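Thioredoxin reductase (Streptomyces clavuligerus, PDB 4NTD) is HlmI, an FAD-dependent oxidoreductase of the thioredoxin reductase type that forms the disulfide bond of holomycin. Local coordinates at residues S171-P182 and W194-L205; R111-F120 and T287-V295. All coordinates share one frame; numbering follows the deposited sequence. Where two conformers were deposited one is given.

Contacts 1 and 2 lie on opposite sides of the chain's centre, their own centres about 45 Å apart, and they share no strand or helix. Contact 1 (171-182 with 194-205) pairs two neighbouring parallel strands inside one five-stranded sheet, and its chemistry is mostly a regular run of backbone hydrogen bonds, with apolar side chains beside them and a wet end near the second subunit. Contact 2 (111-120 with 287-295) joins a hairpin of the antiparallel sheet to the turn before the edge strand of a different parallel sheet. There side chains and one water do the joining: a phenylalanine and one proline in the buried part, a second proline, an arginine and an aspartate toward the surface.

Contact 1: residues S171-P182 and W194-L205; sequences SDQPLGVLGTSP and WSDDVVLFRHGL
V177 and L200 meet in the tight middle of the contact, where L200 CD1 lies 4.0 Å from V177 CG1. The backbones are laced by N-H to C=O bonds: V177 N reaches V199 O at 2.8 Å, and F201 N answers to V177 O, also at 2.8 Å. On the other face the F201 ring turns its CE2 edge to G176, 4.0 Å from CA, where glycine leaves room for it. Strands 175-178 and 198-201 are the parallel neighbours of a beta-alpha-beta crossover in a Rossmann-like sheet, and helix 184-191, which links them, covers V177 and L200. Before L175 the backbone ladder thins to a single further bond, D172 N to W194 O, and side-chain and water links join in. S195 OG, swung opposite its own backbone N (chi1 -179°), donates to Q173 O at 2.7 Å and accepts from D197 N in an ST turn. Replacing S195 with an alanine would probably leave Q173 O without this donor and the D197 turn less firmly held. Further out, one water bridges D172 OD1 to D196 N. D172 also forms a salt bridge with R53 of the second subunit, whose R51 carbonyl receives W194 NE1.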
loop_
_atom_site.group_PDB
_atom_site.type_symbol
_atom_site.label_atom_id
_atom_site.label_comp_id
_atom_site.label_asym_id
_atom_site.label_seq_id
_atom_site.Cartn_x
_atom_site.Cartn_y
_atom_site.Cartn_z
ATOM N N SER A 171 1.868 -21.800 -14.586
ATOM C CA SER A 171 0.846 -21.695 -15.628
ATOM C C SER A 171 0.739 -22.979 -16.444
ATOM O O SER A 171 1.753 -23.541 -16.857
ATOM C CB SER A 171 1.163 -20.534 -16.580
ATOM O OG SER A 171 1.046 -19.279 -15.937
ATOM N N ASP A 172 -0.495 -23.436 -16.656
ATOM C CA ASP A 172 -0.796 -24.594 -17.510
ATOM C C ASP A 172 -0.264 -25.943 -17.003
ATOM O O ASP A 172 -0.330 -26.939 -17.728
ATOM C CB ASP A 172 -0.302 -24.356 -18.946
ATOM C CG ASP A 172 -0.826 -23.062 -19.539
ATOM O OD1 ASP A 172 -2.042 -22.803 -19.432
ATOM O OD2 ASP A 172 -0.024 -22.300 -20.118
ATOM N N GLN A 173 0.246 -25.991 -15.774
ATOM C CA GLN A 173 0.764 -27.240 -15.216
ATOM C C GLN A 173 -0.349 -28.025 -14.518
ATOM O O GLN A 173 -1.415 -27.475 -14.242
ATOM C CB GLN A 173 1.906 -26.965 -14.237
ATOM C CG GLN A 173 3.134 -26.350 -14.890
ATOM C CD GLN A 173 4.309 -26.218 -13.939
ATOM O OE1 GLN A 173 4.385 -26.908 -12.920
ATOM N NE2 GLN A 173 5.240 -25.328 -14.272
ATOM N N PRO A 174 -0.109 -29.322 -14.239
ATOM C CA PRO A 174 -1.092 -30.101 -13.482
ATOM C C PRO A 174 -1.091 -29.716 -12.001
ATOM O O PRO A 174 -0.182 -30.097 -11.257
ATOM C CB PRO A 174 -0.641 -31.559 -13.690
ATOM C CG PRO A 174 0.375 -31.523 -14.782
ATOM C CD PRO A 174 0.999 -30.166 -14.720
ATOM N N LEU A 175 -2.105 -28.954 -11.594
ATOM C CA LEU A 175 -2.196 -28.426 -10.234
ATOM C C LEU A 175 -3.190 -29.227 -9.403
ATOM O O LEU A 175 -4.216 -29.677 -9.914
ATOM C CB LEU A 175 -2.638 -26.961 -10.256
ATOM C CG LEU A 175 -1.935 -26.029 -11.242
ATOM C CD1 LEU A 175 -2.456 -24.609 -11.078
ATOM C CD2 LEU A 175 -0.424 -26.072 -11.069
ATOM N N GLY A 176 -2.880 -29.398 -8.122
ATOM C CA GLY A 176 -3.794 -30.039 -7.181
ATOM C C GLY A 176 -4.160 -29.100 -6.048
ATOM O O GLY A 176 -3.409 -28.175 -5.733
ATOM N N VAL A 177 -5.326 -29.332 -5.450
ATOM C CA VAL A 177 -5.757 -28.615 -4.250
ATOM C C VAL A 177 -6.209 -29.636 -3.211
ATOM O O VAL A 177 -7.034 -30.496 -3.513
ATOM C CB VAL A 177 -6.924 -27.651 -4.545
ATOM C CG1 VAL A 177 -7.336 -26.900 -3.283
ATOM C CG2 VAL A 177 -6.542 -26.676 -5.651
ATOM N N LEU A 178 -5.671 -29.547 -1.996
ATOM C CA LEU A 178 -6.071 -30.458 -0.920
ATOM C C LEU A 178 -7.291 -29.913 -0.186
ATOM O O LEU A 178 -7.339 -28.731 0.153
ATOM C CB LEU A 178 -4.929 -30.670 0.078
ATOM C CG LEU A 178 -3.574 -31.108 -0.484
ATOM C CD1 LEU A 178 -2.605 -31.379 0.657
ATOM C CD2 LEU A 178 -3.705 -32.339 -1.369
ATOM N N GLY A 179 -8.267 -30.781 0.071
ATOM C CA GLY A 179 -9.493 -30.389 0.771
ATOM C C GLY A 179 -9.324 -30.374 2.280
ATOM O O GLY A 179 -10.024 -31.092 2.996
ATOM N N THR A 180 -8.405 -29.537 2.756
ATOM C CA THR A 180 -8.047 -29.468 4.173
ATOM C C THR A 180 -8.598 -28.213 4.858
ATOM O O THR A 180 -8.336 -27.983 6.042
ATOM C CB THR A 180 -6.514 -29.494 4.337
ATOM O OG1 THR A 180 -5.930 -28.444 3.556
ATOM C CG2 THR A 180 -5.949 -30.831 3.879
ATOM N N SER A 181 -9.363 -27.415 4.114
ATOM C CA SER A 181 -9.905 -26.149 4.604
ATOM C C SER A 181 -11.257 -25.871 3.945
ATOM O O SER A 181 -11.489 -26.310 2.816
ATOM C CB SER A 181 -8.927 -25.009 4.284
ATOM O OG SER A 181 -9.569 -23.744 4.289
ATOM N N PRO A 182 -12.151 -25.136 4.638
ATOM C CA PRO A 182 -13.414 -24.733 4.005
ATOM C C PRO A 182 -13.240 -23.855 2.759
ATOM O O PRO A 182 -14.172 -23.737 1.969
ATOM C CB PRO A 182 -14.132 -23.939 5.104
ATOM C CG PRO A 182 -13.503 -24.368 6.380
ATOM C CD PRO A 182 -12.085 -24.725 6.052
ATOM N N TRP A 194 -5.266 -19.981 -13.864
ATOM C CA TRP A 194 -3.868 -20.206 -14.259
ATOM C C TRP A 194 -3.595 -21.523 -15.006
ATOM O O TRP A 194 -2.554 -21.654 -15.651
ATOM C CB TRP A 194 -2.958 -20.127 -13.030
ATOM C CG TRP A 194 -2.700 -18.728 -12.549
ATOM C CD1 TRP A 194 -1.679 -17.908 -12.932
ATOM C CD2 TRP A 194 -3.469 -17.992 -11.590
ATOM N NE1 TRP A 194 -1.761 -16.707 -12.269
ATOM C CE2 TRP A 194 -2.853 -16.731 -11.441
ATOM C CE3 TRP A 194 -4.621 -18.273 -10.845
ATOM C CZ2 TRP A 194 -3.347 -15.753 -10.572
ATOM C CZ3 TRP A 194 -5.114 -17.299 -9.985
ATOM C CH2 TRP A 194 -4.476 -16.053 -9.857
ATOM N N SER A 195 -4.501 -22.495 -14.913
ATOM C CA SER A 195 -4.332 -23.772 -15.618
ATOM C C SER A 195 -5.675 -24.428 -15.906
ATOM O O SER A 195 -6.613 -24.270 -15.129
ATOM C CB SER A 195 -3.474 -24.732 -14.787
ATOM O OG SER A 195 -3.272 -25.962 -15.465
ATOM N N ASP A 196 -5.754 -25.167 -17.014
ATOM C CA ASP A 196 -6.978 -25.921 -17.311
ATOM C C ASP A 196 -6.925 -27.331 -16.718
ATOM O O ASP A 196 -7.866 -28.105 -16.874
ATOM C CB ASP A 196 -7.300 -25.942 -18.815
ATOM C CG ASP A 196 -6.265 -26.683 -19.639
ATOM O OD1 ASP A 196 -5.325 -27.254 -19.055
ATOM O OD2 ASP A 196 -6.394 -26.686 -20.882
ATOM N N ASP A 197 -5.838 -27.638 -16.004
ATOM C CA ASP A 197 -5.643 -28.931 -15.347
ATOM C C ASP A 197 -5.521 -28.714 -13.834
ATOM O O ASP A 197 -4.418 -28.590 -13.296
ATOM C CB ASP A 197 -4.387 -29.605 -15.919
ATOM C CG ASP A 197 -4.220 -31.052 -15.472
ATOM O OD1 ASP A 197 -5.000 -31.541 -14.627
ATOM O OD2 ASP A 197 -3.290 -31.708 -15.982
ATOM N N VAL A 198 -6.672 -28.652 -13.168
ATOM C CA VAL A 198 -6.752 -28.448 -11.721
ATOM C C VAL A 198 -7.655 -29.521 -11.120
ATOM O O VAL A 198 -8.788 -29.692 -11.561
ATOM C CB VAL A 198 -7.324 -27.057 -11.375
ATOM C CG1 VAL A 198 -7.397 -26.861 -9.865
ATOM C CG2 VAL A 198 -6.482 -25.960 -12.010
ATOM N N VAL A 199 -7.148 -30.237 -10.117
ATOM C CA VAL A 199 -7.897 -31.296 -9.444
ATOM C C VAL A 199 -8.064 -30.975 -7.961
ATOM O O VAL A 199 -7.108 -30.561 -7.301
ATOM C CB VAL A 199 -7.174 -32.654 -9.591
ATOM C CG1 VAL A 199 -7.771 -33.706 -8.664
ATOM C CG2 VAL A 199 -7.232 -33.125 -11.036
ATOM N N LEU A 200 -9.275 -31.177 -7.445
ATOM C CA LEU A 200 -9.540 -31.066 -6.013
ATOM C C LEU A 200 -9.524 -32.452 -5.384
ATOM O O LEU A 200 -10.301 -33.323 -5.773
ATOM C CB LEU A 200 -10.892 -30.395 -5.751
ATOM C CG LEU A 200 -11.349 -30.312 -4.286
ATOM C CD1 LEU A 200 -10.394 -29.469 -3.455
ATOM C CD2 LEU A 200 -12.764 -29.766 -4.185
ATOM N N PHE A 201 -8.633 -32.648 -4.418
ATOM C CA PHE A 201 -8.631 -33.854 -3.598
ATOM C C PHE A 201 -9.562 -33.575 -2.422
ATOM O O PHE A 201 -9.195 -32.854 -1.494
ATOM C CB PHE A 201 -7.207 -34.182 -3.148
ATOM C CG PHE A 201 -6.278 -34.484 -4.291
ATOM C CD1 PHE A 201 -6.178 -35.773 -4.798
ATOM C CD2 PHE A 201 -5.526 -33.475 -4.884
ATOM C CE1 PHE A 201 -5.335 -36.055 -5.860
ATOM C CE2 PHE A 201 -4.682 -33.753 -5.947
ATOM C CZ PHE A 201 -4.586 -35.045 -6.437
ATOM N N ARG A 202 -10.774 -34.128 -2.461
ATOM C CA ARG A 202 -11.809 -33.753 -1.490
ATOM C C ARG A 202 -11.401 -33.994 -0.038
ATOM O O ARG A 202 -11.737 -33.190 0.831
ATOM C CB ARG A 202 -13.136 -34.461 -1.770
ATOM C CG ARG A 202 -14.268 -33.953 -0.885
ATOM C CD ARG A 202 -15.620 -34.516 -1.289
ATOM N NE ARG A 202 -15.808 -35.898 -0.863
ATOM C CZ ARG A 202 -16.389 -36.258 0.277
ATOM N NH1 ARG A 202 -16.837 -35.336 1.119
ATOM N NH2 ARG A 202 -16.520 -37.543 0.577
ATOM N N HIS A 203 -10.696 -35.092 0.229
ATOM C CA HIS A 203 -10.177 -35.353 1.582
ATOM C C HIS A 203 -11.291 -35.335 2.644
ATOM O O HIS A 203 -11.087 -34.871 3.768
ATOM C CB HIS A 203 -9.086 -34.317 1.910
ATOM C CG HIS A 203 -8.238 -34.667 3.092
ATOM N ND1 HIS A 203 -7.529 -35.843 3.171
ATOM C CD2 HIS A 203 -7.960 -33.984 4.227
ATOM C CE1 HIS A 203 -6.862 -35.881 4.310
ATOM N NE2 HIS A 203 -7.105 -34.763 4.970
ATOM N N GLY A 204 -12.476 -35.820 2.273
ATOM C CA GLY A 204 -13.632 -35.818 3.175
ATOM C C GLY A 204 -14.220 -34.454 3.521
ATOM O O GLY A 204 -15.008 -34.343 4.463
ATOM N N LEU A 205 -13.842 -33.417 2.774
ATOM C CA LEU A 205 -14.448 -32.093 2.919
ATOM C C LEU A 205 -15.915 -32.151 2.500
ATOM O O LEU A 205 -16.240 -32.734 1.465
ATOM C CB LEU A 205 -13.704 -31.083 2.040
ATOM C CG LEU A 205 -14.025 -29.596 2.172
ATOM C CD1 LEU A 205 -13.657 -29.081 3.556
ATOM C CD2 LEU A 205 -13.269 -28.829 1.097
HETATM O O HOH W 1 -3.919 -24.729 -19.202
HETATM O O HOH W 2 -2.598 -27.766 -19.302
#

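Contact 2: residues R111-F120 and T287-V295; sequences REGEDDAPRF and TSVPGVWAV
The R111 guanidinium presents one face to V289 CG1 and P290 CD, the latter 4.1 Å from NH2 and offset toward the rim, while D115 OD1 sits at its edge, in the plane of the group. The F120 ring is met differently: P290 O lies at its edge, in plane, 3.4 Å from CZ, and V292 CG2 comes in obliquely, also 3.4 Å from CZ. These residues join a beta hairpin, built from the ends of strands 106-112 and 119-124, to the type II turn V289-V292 that leads into strand 292-294, an outermost strand of the parallel sheet that also holds strand 31-36. R111 leaves its strand with CG trans to the backbone N (chi1 -174°) and bends at chi3 (66°), which brings CD and the guanidinium NE against V289, NE 3.3 Å from V289 CG1. Its NH2 makes a salt bridge to D115 OD1 at 3.2 Å, approaching from above the carboxylate plane and tying the strand to the hairpin turn. P290 packs against that turn, its CB 3.7 Å from D115 O and near the P118 ring. G291 follows at positive phi, close to P118 and F120; a CB here would be tight against P118 CB and F120 CE2. Deeper in, V292 also packs on L266 and L269 of helix 264-269, and F120 on V135 of the adjoining strand, so the inner part is mainly apolar side chains with the carbonyls of P290 and G291 among them, whereas D115 is exposed. V292 O takes two bonds, from T287 N and T287 OG1, closing residues 287-292 on themselves. Toward the polar side a single water spans the two segments, accepting from R111 NH2 at 2.7 Å and donating to P290 O at 2.8 Å.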
loop_
_atom_site.group_PDB
_atom_site.type_symbol
_atom_site.label_atom_id
_atom_site.label_comp_id
_atom_site.label_asym_id
_atom_site.label_seq_id
_atom_site.Cartn_x
_atom_site.Cartn_y
_atom_site.Cartn_z
ATOM N N ARG A 111 0.825 -0.130 28.270
ATOM C CA ARG A 111 0.509 1.282 28.063
ATOM C C ARG A 111 0.603 2.080 29.363
ATOM O O ARG A 111 0.188 1.601 30.422
ATOM C CB ARG A 111 -0.895 1.422 27.474
ATOM C CG ARG A 111 -1.264 2.847 27.092
ATOM C CD ARG A 111 -2.262 2.877 25.954
ATOM N NE ARG A 111 -3.567 2.316 26.309
ATOM C CZ ARG A 111 -4.657 3.019 26.628
ATOM N NH1 ARG A 111 -5.781 2.376 26.924
ATOM N NH2 ARG A 111 -4.645 4.351 26.655
ATOM N N GLU A 112 1.157 3.292 29.260
ATOM C CA GLU A 112 1.267 4.215 30.391
ATOM C C GLU A 112 0.726 5.590 29.981
ATOM O O GLU A 112 0.470 5.839 28.802
ATOM C CB GLU A 112 2.731 4.350 30.851
ATOM C CG GLU A 112 3.624 3.135 30.610
ATOM C CD GLU A 112 3.465 2.051 31.663
ATOM O OE1 GLU A 112 2.738 2.278 32.654
ATOM O OE2 GLU A 112 4.077 0.972 31.500
ATOM N N GLY A 113 0.555 6.477 30.960
ATOM C CA GLY A 113 0.130 7.858 30.701
ATOM C C GLY A 113 -1.309 8.034 30.239
ATOM O O GLY A 113 -2.056 7.062 30.107
ATOM N N GLU A 114 -1.689 9.288 29.990
ATOM C CA GLU A 114 -3.051 9.627 29.561
ATOM C C GLU A 114 -3.307 9.261 28.097
ATOM O O GLU A 114 -2.369 8.994 27.340
ATOM C CB GLU A 114 -3.322 11.123 29.770
ATOM C CG GLU A 114 -3.485 11.536 31.225
ATOM C CD GLU A 114 -4.150 12.893 31.384
ATOM O OE1 GLU A 114 -3.939 13.775 30.523
ATOM O OE2 GLU A 114 -4.885 13.082 32.378
ATOM N N ASP A 115 -4.583 9.255 27.711
ATOM C CA ASP A 115 -4.989 9.005 26.320
ATOM C C ASP A 115 -4.435 10.052 25.349
ATOM O O ASP A 115 -4.207 9.749 24.176
ATOM C CB ASP A 115 -6.522 8.966 26.198
ATOM C CG ASP A 115 -7.129 7.664 26.706
ATOM O OD1 ASP A 115 -6.415 6.865 27.350
ATOM O OD2 ASP A 115 -8.334 7.442 26.458
ATOM N N ASP A 116 -4.229 11.275 25.841
ATOM C CA ASP A 116 -3.732 12.387 25.021
ATOM C C ASP A 116 -2.202 12.509 24.999
ATOM O O ASP A 116 -1.658 13.338 24.268
ATOM C CB ASP A 116 -4.347 13.711 25.494
ATOM C CG ASP A 116 -3.790 14.181 26.831
ATOM O OD1 ASP A 116 -3.350 13.332 27.635
ATOM O OD2 ASP A 116 -3.798 15.405 27.078
ATOM N N ALA A 117 -1.519 11.708 25.815
ATOM C CA ALA A 117 -0.058 11.633 25.790
ATOM C C ALA A 117 0.389 10.201 26.081
ATOM O O ALA A 117 0.996 9.935 27.121
ATOM C CB ALA A 117 0.543 12.604 26.794
ATOM N N PRO A 118 0.083 9.268 25.158
ATOM C CA PRO A 118 0.427 7.863 25.387
ATOM C C PRO A 118 1.927 7.607 25.514
ATOM O O PRO A 118 2.736 8.326 24.930
ATOM C CB PRO A 118 -0.115 7.140 24.144
ATOM C CG PRO A 118 -0.995 8.103 23.439
ATOM C CD PRO A 118 -0.609 9.480 23.873
ATOM N N ARG A 119 2.268 6.586 26.290
ATOM C CA ARG A 119 3.629 6.068 26.383
ATOM C C ARG A 119 3.512 4.558 26.563
ATOM O O ARG A 119 2.486 4.069 27.043
ATOM C CB ARG A 119 4.372 6.717 27.556
ATOM C CG ARG A 119 5.721 6.087 27.893
ATOM C CD ARG A 119 6.619 7.053 28.654
ATOM N NE ARG A 119 6.958 8.222 27.841
ATOM C CZ ARG A 119 7.989 8.311 26.999
ATOM N NH1 ARG A 119 8.843 7.302 26.829
ATOM N NH2 ARG A 119 8.173 9.436 26.316
ATOM N N PHE A 120 4.542 3.822 26.150
ATOM C CA PHE A 120 4.530 2.362 26.229
ATOM C C PHE A 120 5.859 1.808 26.717
ATOM O O PHE A 120 6.915 2.380 26.448
ATOM C CB PHE A 120 4.216 1.756 24.856
ATOM C CG PHE A 120 2.934 2.256 24.260
ATOM C CD1 PHE A 120 1.750 1.565 24.455
ATOM C CD2 PHE A 120 2.911 3.428 23.518
ATOM C CE1 PHE A 120 0.563 2.028 23.916
ATOM C CE2 PHE A 120 1.728 3.901 22.981
ATOM C CZ PHE A 120 0.552 3.198 23.178
ATOM N N THR A 287 -5.274 1.591 15.579
ATOM C CA THR A 287 -6.176 0.702 16.320
ATOM C C THR A 287 -7.056 1.512 17.277
ATOM O O THR A 287 -6.976 2.740 17.309
ATOM C CB THR A 287 -5.388 -0.349 17.135
ATOM O OG1 THR A 287 -4.690 0.294 18.207
ATOM C CG2 THR A 287 -4.399 -1.108 16.252
ATOM N N SER A 288 -7.884 0.823 18.062
ATOM C CA SER A 288 -8.743 1.480 19.054
ATOM C C SER A 288 -7.979 1.995 20.279
ATOM O O SER A 288 -8.538 2.741 21.085
ATOM C CB SER A 288 -9.855 0.529 19.509
ATOM O OG SER A 288 -9.330 -0.552 20.259
ATOM N N VAL A 289 -6.721 1.585 20.430
ATOM C CA VAL A 289 -5.877 2.052 21.529
ATOM C C VAL A 289 -5.031 3.226 21.039
ATOM O O VAL A 289 -4.273 3.078 20.076
ATOM C CB VAL A 289 -4.962 0.926 22.054
ATOM C CG1 VAL A 289 -4.003 1.453 23.114
ATOM C CG2 VAL A 289 -5.803 -0.212 22.617
ATOM N N PRO A 290 -5.157 4.398 21.692
ATOM C CA PRO A 290 -4.370 5.546 21.240
ATOM C C PRO A 290 -2.865 5.268 21.227
ATOM O O PRO A 290 -2.332 4.680 22.169
ATOM C CB PRO A 290 -4.719 6.643 22.254
ATOM C CG PRO A 290 -6.049 6.252 22.798
ATOM C CD PRO A 290 -6.068 4.753 22.796
ATOM N N GLY A 291 -2.208 5.664 20.141
ATOM C CA GLY A 291 -0.764 5.518 20.002
ATOM C C GLY A 291 -0.285 4.190 19.440
ATOM O O GLY A 291 0.923 3.985 19.303
ATOM N N VAL A 292 -1.217 3.297 19.106
ATOM C CA VAL A 292 -0.880 1.952 18.632
ATOM C C VAL A 292 -1.388 1.731 17.206
ATOM O O VAL A 292 -2.597 1.710 16.963
ATOM C CB VAL A 292 -1.465 0.868 19.563
ATOM C CG1 VAL A 292 -1.131 -0.530 19.048
ATOM C CG2 VAL A 292 -0.947 1.053 20.982
ATOM N N TRP A 293 -0.449 1.575 16.273
ATOM C CA TRP A 293 -0.753 1.269 14.876
ATOM C C TRP A 293 -0.466 -0.204 14.589
ATOM O O TRP A 293 0.367 -0.822 15.255
ATOM C CB TRP A 293 0.083 2.149 13.935
ATOM C CG TRP A 293 -0.572 3.450 13.547
ATOM C CD1 TRP A 293 -1.207 3.722 12.373
ATOM C CD2 TRP A 293 -0.648 4.650 14.330
ATOM N NE1 TRP A 293 -1.678 5.012 12.372
ATOM C CE2 TRP A 293 -1.349 5.605 13.561
ATOM C CE3 TRP A 293 -0.192 5.012 15.604
ATOM C CZ2 TRP A 293 -1.607 6.897 14.024
ATOM C CZ3 TRP A 293 -0.451 6.298 16.064
ATOM C CH2 TRP A 293 -1.152 7.222 15.275
ATOM N N ALA A 294 -1.159 -0.755 13.594
ATOM C CA ALA A 294 -0.927 -2.127 13.138
ATOM C C ALA A 294 -0.975 -2.175 11.614
ATOM O O ALA A 294 -1.894 -1.623 11.011
ATOM C CB ALA A 294 -1.965 -3.064 13.730
ATOM N N VAL A 295 0.015 -2.824 10.999
ATOM C CA VAL A 295 0.118 -2.884 9.535
ATOM C C VAL A 295 0.545 -4.260 9.033
ATOM O O VAL A 295 1.242 -4.998 9.728
ATOM C CB VAL A 295 1.111 -1.836 8.977
ATOM C CG1 VAL A 295 0.713 -0.430 9.400
ATOM C CG2 VAL A 295 2.539 -2.138 9.409
HETATM O O HOH W 3 -3.135 5.525 24.765
#